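Local coordinates for protein cyclopropane mycolic acid synthase 3 (Mycobacterium tuberculosis, PDB 1L1E) that probably converts a double bond of alpha mycolic acids into a cyclopropane ring at the proximal position, taking the methylene group from S-adenosyl-L-methionine, at residues Leu18-Phe23 / Pro29-Ser34; Arg234-Trp239 / Lys264-Cys269; Gly101-Met106 / Arg116-Glu121; Ala77-Ala82 / Val88-Leu93. One frame throughout, in Å; residues are numbered along the deposited sequence.

Overall arrangement
Contact 1 lies between the other contacts, beside the S-adenosyl-L-homocysteine whose carboxylate it holds. Contact 2 touches it from the helical side: Trp239 CH2 is 3.5 Å from Ser34 N, and this helix pair also carries Cys269, the probable active-site cysteine. Contacts 3 and 4 belong to the Rossmann-like sheet. Their centres are about 10 Å apart, and their strands 116-120 and 89-94 are neighbours in it, probably bonded from Leu119 N to Gly92 O and from Gly92 N to Arg117 O, each 2.8 Å. Contact 1 also meets this part of the fold, with Thr30 O 3.7 Å from Ala77 CB. Contacts 2 and 4 lie on opposite sides of the chain's centre, about 27 Å apart between their centres.

Contact 1. Residues Leu18-Phe23 / Pro29-Ser34. With SAH (S-adenosyl-L-homocysteine), chain D.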
# COMPACT_ATOMS: atom_id res chain seq x y z
N LEU A 18 -6.10 -14.89 -6.21
CA LEU A 18 -5.52 -14.84 -7.54
C LEU A 18 -4.07 -15.33 -7.52
O LEU A 18 -3.26 -14.88 -6.71
CB LEU A 18 -5.60 -13.42 -8.10
CG LEU A 18 -5.24 -13.22 -9.57
CD1 LEU A 18 -5.94 -14.27 -10.43
CD2 LEU A 18 -5.64 -11.82 -10.00
N SER A 19 -3.75 -16.27 -8.42
CA SER A 19 -2.41 -16.85 -8.54
C SER A 19 -1.29 -15.81 -8.65
O SER A 19 -1.43 -14.81 -9.34
CB SER A 19 -2.36 -17.78 -9.76
OG SER A 19 -1.02 -18.15 -10.09
N ASP A 20 -0.17 -16.07 -7.98
CA ASP A 20 0.94 -15.12 -8.01
C ASP A 20 1.60 -15.01 -9.37
O ASP A 20 2.20 -14.00 -9.70
CB ASP A 20 2.01 -15.48 -6.98
CG ASP A 20 3.09 -14.43 -6.88
OD1 ASP A 20 2.74 -13.23 -6.80
OD2 ASP A 20 4.29 -14.79 -6.86
N ASP A 21 1.49 -16.06 -10.17
CA ASP A 21 2.09 -16.04 -11.49
C ASP A 21 1.31 -15.04 -12.35
O ASP A 21 1.78 -14.61 -13.40
CB ASP A 21 2.07 -17.43 -12.10
CG ASP A 21 3.42 -17.83 -12.68
OD1 ASP A 21 4.44 -17.70 -11.96
OD2 ASP A 21 3.45 -18.28 -13.86
N PHE A 22 0.11 -14.68 -11.88
CA PHE A 22 -0.72 -13.72 -12.59
C PHE A 22 -0.16 -12.33 -12.27
O PHE A 22 0.06 -11.52 -13.17
CB PHE A 22 -2.17 -13.79 -12.12
CG PHE A 22 -3.10 -12.91 -12.92
CD1 PHE A 22 -3.53 -13.31 -14.19
CD2 PHE A 22 -3.50 -11.68 -12.43
CE1 PHE A 22 -4.34 -12.49 -14.95
CE2 PHE A 22 -4.32 -10.85 -13.18
CZ PHE A 22 -4.74 -11.25 -14.45
N PHE A 23 0.07 -12.07 -10.98
CA PHE A 23 0.61 -10.78 -10.57
C PHE A 23 1.99 -10.54 -11.16
O PHE A 23 2.31 -9.42 -11.57
CB PHE A 23 0.71 -10.69 -9.05
CG PHE A 23 -0.61 -10.59 -8.36
CD1 PHE A 23 -1.16 -11.69 -7.70
CD2 PHE A 23 -1.32 -9.39 -8.37
CE1 PHE A 23 -2.39 -11.59 -7.08
CE2 PHE A 23 -2.56 -9.29 -7.74
CZ PHE A 23 -3.09 -10.40 -7.09
N PRO A 29 9.83 -6.60 -10.68
CA PRO A 29 10.51 -7.74 -10.05
C PRO A 29 10.38 -7.86 -8.53
O PRO A 29 10.28 -8.97 -8.01
CB PRO A 29 11.96 -7.56 -10.48
CG PRO A 29 11.81 -6.98 -11.85
CD PRO A 29 10.75 -5.92 -11.61
N THR A 30 10.37 -6.74 -7.83
CA THR A 30 10.24 -6.76 -6.37
C THR A 30 8.81 -7.10 -5.96
O THR A 30 8.52 -7.28 -4.78
CB THR A 30 10.59 -5.39 -5.76
OG1 THR A 30 9.55 -4.45 -6.07
CG2 THR A 30 11.92 -4.88 -6.31
N GLN A 31 7.92 -7.17 -6.95
CA GLN A 31 6.51 -7.47 -6.68
C GLN A 31 5.83 -6.46 -5.74
O GLN A 31 5.02 -6.84 -4.89
CB GLN A 31 6.34 -8.89 -6.13
CG GLN A 31 6.58 -10.01 -7.16
CD GLN A 31 5.76 -11.27 -6.86
OE1 GLN A 31 4.53 -11.29 -7.02
NE2 GLN A 31 6.44 -12.34 -6.42
N THR A 32 6.16 -5.18 -5.88
CA THR A 32 5.53 -4.15 -5.05
C THR A 32 4.19 -3.85 -5.68
O THR A 32 4.11 -3.61 -6.88
CB THR A 32 6.38 -2.87 -4.97
OG1 THR A 32 7.59 -3.16 -4.28
CG2 THR A 32 5.64 -1.76 -4.21
N TYR A 33 3.14 -3.86 -4.87
CA TYR A 33 1.77 -3.65 -5.35
C TYR A 33 1.13 -2.47 -4.64
O TYR A 33 0.28 -2.64 -3.77
CB TYR A 33 0.97 -4.93 -5.07
CG TYR A 33 -0.42 -4.99 -5.65
CD1 TYR A 33 -1.42 -5.73 -5.02
CD2 TYR A 33 -0.73 -4.36 -6.85
CE1 TYR A 33 -2.70 -5.84 -5.57
CE2 TYR A 33 -2.00 -4.45 -7.41
CZ TYR A 33 -2.98 -5.19 -6.76
OH TYR A 33 -4.25 -5.28 -7.31
N SER A 34 1.56 -1.28 -5.03
CA SER A 34 1.09 -0.03 -4.46
C SER A 34 1.72 1.12 -5.26
O SER A 34 2.72 0.92 -5.95
CB SER A 34 1.50 0.06 -2.99
OG SER A 34 2.90 -0.18 -2.81
N SAH D . 2.45 -3.25 1.29
CA SAH D . 2.69 -4.13 0.15
CB SAH D . 1.41 -4.90 -0.23
CG SAH D . 0.17 -4.05 -0.54
SD SAH D . -1.28 -5.02 -0.98
C SAH D . 3.18 -3.32 -1.07
O SAH D . 3.33 -2.10 -0.93
OXT SAH D . 3.38 -3.91 -2.14
C5' SAH D . -2.17 -5.05 0.61
C4' SAH D . -1.49 -5.88 1.71
O4' SAH D . -2.09 -5.66 3.02
C3' SAH D . -1.59 -7.39 1.49
O3' SAH D . -0.35 -7.98 1.93
C2' SAH D . -2.74 -7.80 2.36
O2' SAH D . -2.75 -9.21 2.62
C1' SAH D . -2.51 -6.94 3.57
N9 SAH D . -3.68 -6.77 4.45
C8 SAH D . -4.96 -6.43 4.17
N7 SAH D . -5.79 -6.35 5.17
C5 SAH D . -4.98 -6.68 6.25
C6 SAH D . -5.22 -6.79 7.66
N6 SAH D . -6.41 -6.56 8.22
N1 SAH D . -4.15 -7.15 8.47
C2 SAH D . -2.94 -7.38 7.91
N3 SAH D . -2.60 -7.31 6.60
C4 SAH D . -3.68 -6.95 5.82
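Two torsions bring Asp20 and Gln31 together: the Asp20 carboxylate swings anti to its own backbone nitrogen (chi1 -173°), while Gln31 puts CG beside its nitrogen (chi1 -71°) and runs extended from there. The two side chains arrive from opposite directions, with carboxylate and amide nearly coplanar. Gln31 NE2 donates to the syn lone pair of Asp20 OD2 at 3.3 Å, the acceptor lying somewhat out of the amide plane. Alongside, Asp20 OD1 and Gln31 OE1 are 2.6 Å apart; a proton shared there is one possible reading. Asp20 also touches Trp75 and Asn98, and Gln31 touches His102.

One helical turn on from Asp20, Phe23 meets Tyr33. The rings are tilted against each other at 58°, with centroids 5.6 Å apart and Phe23 CE2 to Tyr33 CE1 at 4.1 Å. Tyr33 in turn leans on Trp239 and Tyr265, which ties the loop to the helices beyond.

The cofactor product hangs on the same loop. Tyr33 N gives a nearly straight bond of 2.7 Å to SAH OXT, and Ser34 OG donates to SAH O at 2.7 Å, so each carboxylate oxygen has its own donor. Ser34 OG is also bonded to Lys52 NZ.

Chemically, a backbone N-H, a hydroxyl and the lysine behind it would suit a negatively charged amino-acid carboxylate. Farther back, the bond from Gln31 NE2 to Asp20 OD2 links helix 20-23 to the loop that holds this carboxylate.

Contact 2. Residues Arg234-Trp239 / Lys264-Cys269; sequences RTLDMW and KYLTGC
Trp239, which packs on Leu266 across the contact, has its backbone N bonded to Thr235 O at 2.9 Å, a regular turn of helix 229-245. Thr235 helps again from its side chain: its CG2 lies over one face of the Trp239 indole, toward the rim, and its hydroxyl is bonded to His231 O and Ala36 N.

The side chains that meet across the interface are apolar, and two of them also rest on backbone. Leu266 reaches in with CG beside its backbone nitrogen (chi1 -55°), and its two methyls divide the work. CD1 lies against the end of the Trp239 backbone, 3.8 Å from Trp239 C, while CD2 comes within 3.9 Å of Trp239 CE3 and also meets Leu236 CD2. Leu236 fills the next step along. Its CB rests on Leu266 O at 3.7 Å, and its CD1 presses on Cys269 CB at 3.4 Å, tighter than ordinary carbon contact. The backbones are close as well, with Leu236 CA to Leu266 CA 5.3 Å.

Asp237, whose CB points away from the other helix, makes a salt bridge to Arg274. Ala240 and Leu243 extend the packing on Leu266, and Phe191 and Ile195 of helix 189-199 touch Cys269.

The segment axes approach to 8.3 Å at 147°, a roughly antiparallel helix pair. It belongs to the helical part that CFA/CMAS enzymes add to the methyltransferase sheet, and it carries Cys269, the probable active-site residue.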
# COMPACT_ATOMS: atom_id res chain seq x y z
N ARG A 234 0.66 7.12 -13.20
CA ARG A 234 1.69 6.52 -14.04
C ARG A 234 2.01 5.06 -13.66
O ARG A 234 2.42 4.26 -14.51
CB ARG A 234 2.98 7.34 -13.99
CG ARG A 234 3.77 7.18 -15.27
CD ARG A 234 5.21 6.79 -15.05
NE ARG A 234 6.05 7.95 -14.81
CZ ARG A 234 7.21 8.15 -15.42
NH1 ARG A 234 7.65 7.26 -16.31
NH2 ARG A 234 7.94 9.22 -15.14
N THR A 235 1.84 4.74 -12.38
CA THR A 235 2.08 3.39 -11.91
C THR A 235 1.02 2.51 -12.57
O THR A 235 1.32 1.49 -13.18
CB THR A 235 1.90 3.30 -10.38
OG1 THR A 235 2.82 4.20 -9.74
CG2 THR A 235 2.14 1.87 -9.89
N LEU A 236 -0.24 2.94 -12.47
CA LEU A 236 -1.35 2.21 -13.06
C LEU A 236 -1.17 2.06 -14.57
O LEU A 236 -1.45 0.99 -15.12
CB LEU A 236 -2.67 2.91 -12.73
CG LEU A 236 -3.08 2.86 -11.24
CD1 LEU A 236 -4.26 3.79 -11.00
CD2 LEU A 236 -3.44 1.43 -10.84
N ASP A 237 -0.72 3.11 -15.24
CA ASP A 237 -0.51 3.03 -16.69
C ASP A 237 0.51 1.93 -16.97
O ASP A 237 0.31 1.08 -17.85
CB ASP A 237 0.03 4.35 -17.25
CG ASP A 237 -1.04 5.41 -17.40
OD1 ASP A 237 -2.22 5.05 -17.60
OD2 ASP A 237 -0.70 6.62 -17.33
N MET A 238 1.61 1.94 -16.23
CA MET A 238 2.64 0.94 -16.44
C MET A 238 2.20 -0.48 -16.13
O MET A 238 2.58 -1.41 -16.83
CB MET A 238 3.91 1.32 -15.67
CG MET A 238 4.58 2.58 -16.24
SD MET A 238 6.09 3.07 -15.39
CE MET A 238 7.29 2.07 -16.21
N TRP A 239 1.38 -0.67 -15.09
CA TRP A 239 0.90 -2.02 -14.79
C TRP A 239 0.02 -2.49 -15.93
O TRP A 239 0.05 -3.67 -16.32
CB TRP A 239 0.10 -2.07 -13.49
CG TRP A 239 0.93 -2.02 -12.23
CD1 TRP A 239 2.24 -2.40 -12.08
CD2 TRP A 239 0.48 -1.60 -10.93
NE1 TRP A 239 2.63 -2.25 -10.77
CE2 TRP A 239 1.57 -1.76 -10.05
CE3 TRP A 239 -0.74 -1.11 -10.44
CZ2 TRP A 239 1.48 -1.44 -8.69
CZ3 TRP A 239 -0.83 -0.79 -9.08
CH2 TRP A 239 0.27 -0.96 -8.23
N LYS A 264 -9.54 -3.24 -16.92
CA LYS A 264 -10.58 -2.24 -16.65
C LYS A 264 -10.27 -1.47 -15.39
O LYS A 264 -10.53 -0.27 -15.28
CB LYS A 264 -11.94 -2.94 -16.50
CG LYS A 264 -13.07 -2.07 -15.94
CD LYS A 264 -14.36 -2.88 -15.84
CE LYS A 264 -15.42 -2.21 -14.96
NZ LYS A 264 -15.97 -0.95 -15.52
N TYR A 265 -9.70 -2.17 -14.42
CA TYR A 265 -9.34 -1.58 -13.15
C TYR A 265 -8.16 -0.63 -13.32
O TYR A 265 -8.21 0.53 -12.91
CB TYR A 265 -9.02 -2.70 -12.15
CG TYR A 265 -8.02 -2.38 -11.06
CD1 TYR A 265 -8.23 -1.33 -10.17
CD2 TYR A 265 -6.89 -3.18 -10.89
CE1 TYR A 265 -7.33 -1.10 -9.12
CE2 TYR A 265 -6.00 -2.96 -9.85
CZ TYR A 265 -6.22 -1.92 -8.97
OH TYR A 265 -5.33 -1.72 -7.94
N LEU A 266 -7.10 -1.12 -13.95
CA LEU A 266 -5.90 -0.33 -14.14
C LEU A 266 -6.10 0.91 -15.01
O LEU A 266 -5.72 2.01 -14.62
CB LEU A 266 -4.78 -1.21 -14.71
CG LEU A 266 -4.47 -2.48 -13.91
CD1 LEU A 266 -3.49 -3.31 -14.70
CD2 LEU A 266 -3.91 -2.15 -12.53
N THR A 267 -6.70 0.72 -16.19
CA THR A 267 -6.92 1.85 -17.09
C THR A 267 -7.91 2.84 -16.52
O THR A 267 -7.73 4.05 -16.64
CB THR A 267 -7.41 1.37 -18.47
OG1 THR A 267 -6.44 0.48 -19.04
CG2 THR A 267 -7.59 2.56 -19.41
N GLY A 268 -8.97 2.34 -15.88
CA GLY A 268 -9.97 3.21 -15.30
C GLY A 268 -9.47 4.04 -14.13
O GLY A 268 -9.80 5.22 -14.02
N CYS A 269 -8.71 3.43 -13.23
CA CYS A 269 -8.19 4.16 -12.08
C CYS A 269 -7.10 5.14 -12.50
O CYS A 269 -6.93 6.19 -11.88
CB CYS A 269 -7.65 3.20 -11.02
SG CYS A 269 -8.93 2.33 -10.05

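Contact 3. Residues Gly101-Met106 / Arg116-Glu121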
# COMPACT_ATOMS: atom_id res chain seq x y z
N GLY A 101 4.23 -17.37 2.65
CA GLY A 101 5.19 -18.38 2.27
C GLY A 101 6.33 -17.77 1.47
O GLY A 101 7.50 -18.07 1.73
N HIS A 102 6.01 -16.92 0.49
CA HIS A 102 7.03 -16.28 -0.32
C HIS A 102 7.99 -15.46 0.54
O HIS A 102 9.21 -15.55 0.36
CB HIS A 102 6.40 -15.38 -1.38
CG HIS A 102 7.39 -14.68 -2.25
ND1 HIS A 102 8.09 -13.56 -1.83
CD2 HIS A 102 7.83 -14.94 -3.51
CE1 HIS A 102 8.91 -13.17 -2.79
NE2 HIS A 102 8.77 -13.98 -3.82
N VAL A 103 7.45 -14.67 1.46
CA VAL A 103 8.32 -13.85 2.31
C VAL A 103 9.20 -14.69 3.26
O VAL A 103 10.32 -14.31 3.55
CB VAL A 103 7.52 -12.83 3.16
CG1 VAL A 103 8.44 -12.12 4.14
CG2 VAL A 103 6.84 -11.80 2.24
N GLN A 104 8.68 -15.80 3.76
CA GLN A 104 9.46 -16.63 4.67
C GLN A 104 10.60 -17.27 3.89
O GLN A 104 11.73 -17.32 4.37
CB GLN A 104 8.57 -17.71 5.31
CG GLN A 104 9.29 -18.62 6.33
CD GLN A 104 9.78 -17.87 7.56
OE1 GLN A 104 10.99 -17.67 7.74
NE2 GLN A 104 8.86 -17.47 8.43
N LYS A 105 10.32 -17.75 2.68
CA LYS A 105 11.36 -18.35 1.86
C LYS A 105 12.43 -17.28 1.62
O LYS A 105 13.63 -17.55 1.72
CB LYS A 105 10.78 -18.81 0.52
CG LYS A 105 11.82 -19.38 -0.44
CD LYS A 105 11.16 -20.05 -1.64
CE LYS A 105 12.18 -20.74 -2.53
NZ LYS A 105 11.54 -21.52 -3.63
N MET A 106 11.98 -16.07 1.32
CA MET A 106 12.88 -14.95 1.08
C MET A 106 13.76 -14.79 2.30
O MET A 106 15.00 -14.78 2.20
CB MET A 106 12.07 -13.66 0.85
CG MET A 106 12.88 -12.50 0.30
SD MET A 106 12.06 -10.90 0.48
CE MET A 106 12.18 -10.23 -1.18
N ARG A 116 14.11 -11.62 11.48
CA ARG A 116 13.11 -11.41 10.45
C ARG A 116 11.95 -12.37 10.62
O ARG A 116 12.14 -13.59 10.63
CB ARG A 116 13.75 -11.55 9.06
CG ARG A 116 14.74 -12.71 8.90
CD ARG A 116 15.65 -12.48 7.69
NE ARG A 116 16.55 -13.61 7.41
CZ ARG A 116 17.53 -14.01 8.20
NH1 ARG A 116 17.78 -13.39 9.35
NH2 ARG A 116 18.28 -15.05 7.84
N ARG A 117 10.75 -11.81 10.77
CA ARG A 117 9.56 -12.61 10.96
C ARG A 117 8.38 -12.18 10.10
O ARG A 117 8.15 -10.99 9.89
CB ARG A 117 9.11 -12.57 12.42
CG ARG A 117 9.65 -13.67 13.32
CD ARG A 117 8.71 -13.82 14.53
NE ARG A 117 8.50 -12.53 15.17
CZ ARG A 117 7.43 -12.20 15.90
NH1 ARG A 117 6.44 -13.06 16.08
NH2 ARG A 117 7.36 -10.99 16.43
N VAL A 118 7.64 -13.16 9.60
CA VAL A 118 6.46 -12.90 8.79
C VAL A 118 5.34 -13.72 9.43
O VAL A 118 5.55 -14.87 9.81
CB VAL A 118 6.66 -13.33 7.31
CG1 VAL A 118 6.83 -14.82 7.21
CG2 VAL A 118 5.47 -12.87 6.48
N LEU A 119 4.16 -13.12 9.57
CA LEU A 119 3.05 -13.81 10.20
C LEU A 119 1.76 -13.70 9.39
O LEU A 119 1.37 -12.62 8.95
CB LEU A 119 2.81 -13.24 11.61
CG LEU A 119 4.00 -13.15 12.57
CD1 LEU A 119 3.70 -12.13 13.66
CD2 LEU A 119 4.29 -14.52 13.19
N LEU A 120 1.10 -14.84 9.19
CA LEU A 120 -0.15 -14.88 8.47
C LEU A 120 -1.27 -14.55 9.46
O LEU A 120 -1.91 -15.45 10.01
CB LEU A 120 -0.38 -16.28 7.89
CG LEU A 120 -1.69 -16.44 7.13
CD1 LEU A 120 -1.60 -15.70 5.80
CD2 LEU A 120 -1.97 -17.91 6.90
N GLU A 121 -1.50 -13.26 9.69
CA GLU A 121 -2.54 -12.82 10.62
C GLU A 121 -2.78 -11.33 10.44
O GLU A 121 -1.91 -10.61 9.97
CB GLU A 121 -2.10 -13.10 12.06
CG GLU A 121 -1.08 -12.10 12.59
CD GLU A 121 -0.54 -12.45 13.96
OE1 GLU A 121 0.10 -11.57 14.58
OE2 GLU A 121 -0.75 -13.59 14.42
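The second half of a beta-alpha-beta unit, strand 89-94, helix 97-109 and strand 116-120, closes where Val103 of the helix meets Val118 of the strand. Val118 is the centre of the contact, its side chain leaving the sheet toward the helix. Its CG1 is flanked by both main-chain neighbours of CA (chi1 65°), which sends CG2 anti to N and spreads the two methyls over two neighbouring helix residues.

The CG2 branch goes to Val103: it lies 3.9 Å from Val103 CB, and Val118 CB is 3.8 Å from Val103 CG1. The two valines cross obliquely, branch against branch. The CG1 branch goes to Gln104, where it meets the aliphatic base of the side chain, 3.9 Å from Gln104 CB. The bend at chi2 brings the end of that side chain nearer the strand. At this point Val118 CA is 6.3 Å from Gln104 CA. The contact is therefore hydrophobic on the Val103 side, while Gln104, partly exposed, closes the outer side. Arg117 and Leu119, the neighbours of Val118 in the strand, point away from the helix.

Phe107 of the same helix also packs on Val118, and Val103 reaches Met79 of helix 77-86. An inverse gamma turn centred on Leu120 leads to Glu121, which touches the bound SAH. Strand 116-120 is an outermost strand of the sheet within this chain and pairs through backbone bonds with strand 89-94.

Contact 4. Residues Ala77-Ala82 / Val88-Leu93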
# COMPACT_ATOMS: atom_id res chain seq x y z
N ALA A 77 9.23 -6.80 -0.32
CA ALA A 77 10.27 -5.85 -0.76
C ALA A 77 10.62 -4.75 0.26
O ALA A 77 11.79 -4.35 0.37
CB ALA A 77 9.86 -5.19 -2.09
N THR A 78 9.62 -4.26 1.00
CA THR A 78 9.85 -3.20 1.97
C THR A 78 10.71 -3.70 3.13
O THR A 78 11.67 -3.04 3.55
CB THR A 78 8.51 -2.64 2.52
OG1 THR A 78 7.70 -2.15 1.44
CG2 THR A 78 8.77 -1.49 3.49
N MET A 79 10.36 -4.86 3.67
CA MET A 79 11.13 -5.40 4.77
C MET A 79 12.53 -5.78 4.30
O MET A 79 13.50 -5.59 5.04
CB MET A 79 10.42 -6.61 5.38
CG MET A 79 9.11 -6.27 6.08
SD MET A 79 8.45 -7.67 7.02
CE MET A 79 7.75 -8.62 5.71
N ARG A 80 12.66 -6.31 3.09
CA ARG A 80 13.99 -6.66 2.61
C ARG A 80 14.85 -5.39 2.54
O ARG A 80 16.00 -5.39 2.96
CB ARG A 80 13.96 -7.31 1.23
CG ARG A 80 15.33 -7.85 0.85
CD ARG A 80 15.54 -8.01 -0.64
NE ARG A 80 16.89 -8.49 -0.87
CZ ARG A 80 17.26 -9.76 -0.72
NH1 ARG A 80 16.36 -10.67 -0.36
NH2 ARG A 80 18.53 -10.12 -0.91
N ARG A 81 14.27 -4.32 2.00
CA ARG A 81 14.99 -3.06 1.90
C ARG A 81 15.37 -2.56 3.30
O ARG A 81 16.51 -2.16 3.54
CB ARG A 81 14.14 -2.00 1.19
CG ARG A 81 14.86 -0.67 0.95
CD ARG A 81 15.96 -0.80 -0.10
NE ARG A 81 16.39 0.51 -0.59
CZ ARG A 81 17.27 0.71 -1.57
NH1 ARG A 81 17.84 -0.31 -2.19
NH2 ARG A 81 17.57 1.95 -1.92
N ALA A 82 14.41 -2.58 4.23
CA ALA A 82 14.67 -2.13 5.60
C ALA A 82 15.89 -2.83 6.21
O ALA A 82 16.71 -2.21 6.89
CB ALA A 82 13.44 -2.37 6.48
N VAL A 88 17.78 -2.87 10.04
CA VAL A 88 16.86 -3.04 11.16
C VAL A 88 16.26 -4.43 11.17
O VAL A 88 16.34 -5.15 10.17
CB VAL A 88 15.70 -2.01 11.10
CG1 VAL A 88 16.25 -0.61 11.15
CG2 VAL A 88 14.86 -2.22 9.83
N ASN A 89 15.68 -4.81 12.30
CA ASN A 89 15.02 -6.10 12.46
C ASN A 89 13.60 -5.83 11.95
O ASN A 89 13.12 -4.70 12.04
CB ASN A 89 14.96 -6.49 13.95
CG ASN A 89 16.33 -6.52 14.60
OD1 ASN A 89 17.16 -7.40 14.32
ND2 ASN A 89 16.59 -5.54 15.46
N VAL A 90 12.93 -6.85 11.42
CA VAL A 90 11.58 -6.66 10.90
C VAL A 90 10.57 -7.75 11.26
O VAL A 90 10.93 -8.83 11.72
CB VAL A 90 11.60 -6.51 9.34
CG1 VAL A 90 12.50 -5.36 8.93
CG2 VAL A 90 12.08 -7.80 8.69
N VAL A 91 9.30 -7.42 11.06
CA VAL A 91 8.19 -8.33 11.30
C VAL A 91 7.10 -7.84 10.35
O VAL A 91 6.81 -6.64 10.29
CB VAL A 91 7.66 -8.26 12.75
CG1 VAL A 91 6.47 -9.20 12.92
CG2 VAL A 91 8.75 -8.63 13.74
N GLY A 92 6.50 -8.76 9.61
CA GLY A 92 5.45 -8.35 8.69
C GLY A 92 4.20 -9.18 8.83
O GLY A 92 4.26 -10.40 9.03
N LEU A 93 3.05 -8.52 8.72
CA LEU A 93 1.77 -9.21 8.79
C LEU A 93 1.13 -9.14 7.43
O LEU A 93 1.24 -8.12 6.73
CB LEU A 93 0.86 -8.54 9.81
CG LEU A 93 1.54 -8.14 11.11
CD1 LEU A 93 0.55 -7.42 12.02
CD2 LEU A 93 2.10 -9.39 11.77
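Met79 and Ala82, one turn apart on helix 77-86, are the bumps here, and the helix-facing side of Val88 and strand 89-94 supplies the hollows. Ala82 CB is the small bump, dropping between two valines: Val88 CG2 lies 3.6 Å from Ala82 CB, and Val90 CG1 meets it at 4.0 Å. Val90 then acts as a bump of its own, wedging between Ala82 and Met79, with its CG2 3.9 Å from Met79 CB.

Met79 is the long finger. It passes Val90 obliquely and lays its thioether on the backbone of Gly92, where the strand carries no side chain: Met79 SD is 3.4 Å from Gly92 N and 3.5 Å from Gly92 CA. A bend at the last torsion (chi3 -78°) turns the methyl obliquely past Gly92, putting Met79 CE 3.8 Å from Gly92 CA. The place a CB would take at Gly92 is occupied by this methyl, with the sulfur resting on the peptide beside it.

At the other end of the contact, Val88 N makes a weak bond of 3.4 Å to Ala82 O, just before the strand begins. Helix and strand run antiparallel at 171°, as expected where a helix returns into the next strand of a Rossmann-type unit. Asp70 and Leu68 of strand 67-71 touch Met79 and Ala82, respectively.

Buried apolar side chains meet each other here, and the thioether lies on the Val91-Gly92 peptide. Cohesion therefore rests largely on shape and burial; the one hydrogen bond across the contact, Val88 N to Ala82 O, is weak.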